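Side-chain contact in glyoxalase-related enzyme (Fulvimarina pelagi, PDB 3BQX), which is of unknown function but belongs to the vicinal oxygen chelate superfamily, whose members include glyoxalases, dioxygenases and bleomycin resistance proteins: residues 54-57 / 58-62. Sequence-based numbering, arbitrary orientation.
Sequences QNLQ and EDVGV
N55 and E58 run side by side on the outer face of the short helix 53-60, their amide and carboxylate planes 35° apart. OD1 of N55 and OE2 of E58 stand 3.8 Å from one another, and the link between the two residues is made instead by a water: it donates to the backbone O of N55 at 2.8 Å and, more weakly, to OE2 of E58. With CG anti to the backbone N (chi1 175°) and the chain extended beyond it, E58 reaches back along the helix to that water. The carbonyl of N55 therefore serves two donors, since its O also accepts from N of D59 at 3.0 Å.

Backbone groups are paired in the i to i+4 pattern: E58 N gives to Q54 O, V60 N to L56 O at 3.1 Å in the straightest bond of the set (162° at the hydrogen), and G61 N to Q57 O at 3.0 Å. G61 then leaves the helix with positive phi, and the chain turns so that O of V62 comes to 3.3 Å from CG of Q57.

On the buried face L56 and V60 point the same way, CD1 of L56 meeting CG2 of V60 at 4.1 Å, and L56 also packs on W51 and on S70 of the second subunit. D59, one turn beyond N55, has both carboxylate oxygens taken across the dimer interface: OD1 by a salt bridge to R110 of the second subunit, OD2 by a hydrogen bond to Y112 of that subunit. This is a short amphipathic α-helix, ended by a positive-phi glycine, which follows strand 47-52 of a VOC-type βαβββ module and docks against the partner subunit.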
# COMPACT_ATOMS: atom_id res chain seq x y z
N GLN A 54 15.64 8.51 3.54
CA GLN A 54 16.37 8.87 4.75
C GLN A 54 15.40 9.26 5.86
O GLN A 54 15.58 8.88 7.02
CB GLN A 54 17.33 10.04 4.51
CG GLN A 54 18.15 9.99 3.24
CD GLN A 54 17.45 10.69 2.08
OE1 GLN A 54 16.60 10.11 1.41
NE2 GLN A 54 17.81 11.96 1.85
N ASN A 55 14.39 10.05 5.50
CA ASN A 55 13.40 10.52 6.46
C ASN A 55 12.50 9.39 6.95
O ASN A 55 12.16 9.34 8.14
CB ASN A 55 12.57 11.64 5.82
CG ASN A 55 13.39 12.88 5.53
OD1 ASN A 55 13.76 13.62 6.45
ND2 ASN A 55 13.69 13.12 4.26
N LEU A 56 12.11 8.50 6.05
CA LEU A 56 11.28 7.37 6.46
C LEU A 56 12.05 6.51 7.45
O LEU A 56 11.54 6.14 8.50
CB LEU A 56 10.88 6.53 5.24
CG LEU A 56 10.22 5.18 5.52
CD1 LEU A 56 8.95 5.35 6.35
CD2 LEU A 56 9.91 4.51 4.19
N GLN A 57 13.30 6.20 7.10
CA GLN A 57 14.16 5.38 7.95
C GLN A 57 14.33 6.01 9.32
O GLN A 57 14.33 5.32 10.35
CB GLN A 57 15.52 5.20 7.28
CG GLN A 57 16.48 4.30 8.03
CD GLN A 57 17.80 4.13 7.31
OE1 GLN A 57 18.58 5.07 7.19
NE2 GLN A 57 18.04 2.93 6.80
N GLU A 58 14.48 7.33 9.33
CA GLU A 58 14.65 8.09 10.57
C GLU A 58 13.42 7.97 11.47
O GLU A 58 13.54 7.83 12.68
CB GLU A 58 14.90 9.56 10.24
CG GLU A 58 14.97 10.48 11.45
CD GLU A 58 14.92 11.95 11.08
OE1 GLU A 58 15.07 12.80 11.99
OE2 GLU A 58 14.72 12.27 9.89
N ASP A 59 12.24 8.02 10.86
CA ASP A 59 11.00 7.94 11.61
C ASP A 59 10.78 6.56 12.22
O ASP A 59 10.34 6.44 13.36
CB ASP A 59 9.81 8.32 10.73
CG ASP A 59 8.61 8.77 11.53
OD1 ASP A 59 8.74 9.79 12.25
OD2 ASP A 59 7.55 8.12 11.46
N VAL A 60 11.09 5.51 11.46
CA VAL A 60 10.93 4.15 11.96
C VAL A 60 11.94 3.86 13.08
O VAL A 60 11.66 3.10 14.00
CB VAL A 60 11.10 3.11 10.83
CG1 VAL A 60 11.02 1.69 11.40
CG2 VAL A 60 10.01 3.31 9.78
N GLY A 61 13.11 4.48 12.99
CA GLY A 61 14.12 4.27 14.02
C GLY A 61 15.11 3.16 13.71
O GLY A 61 16.16 3.07 14.34
N VAL A 62 14.77 2.30 12.76
CA VAL A 62 15.67 1.21 12.38
C VAL A 62 16.02 1.35 10.91
O VAL A 62 15.33 2.05 10.16
CB VAL A 62 15.03 -0.18 12.63
CG1 VAL A 62 14.69 -0.34 14.10
CG2 VAL A 62 13.80 -0.36 11.77
O HOH W 1 11.97 11.68 9.65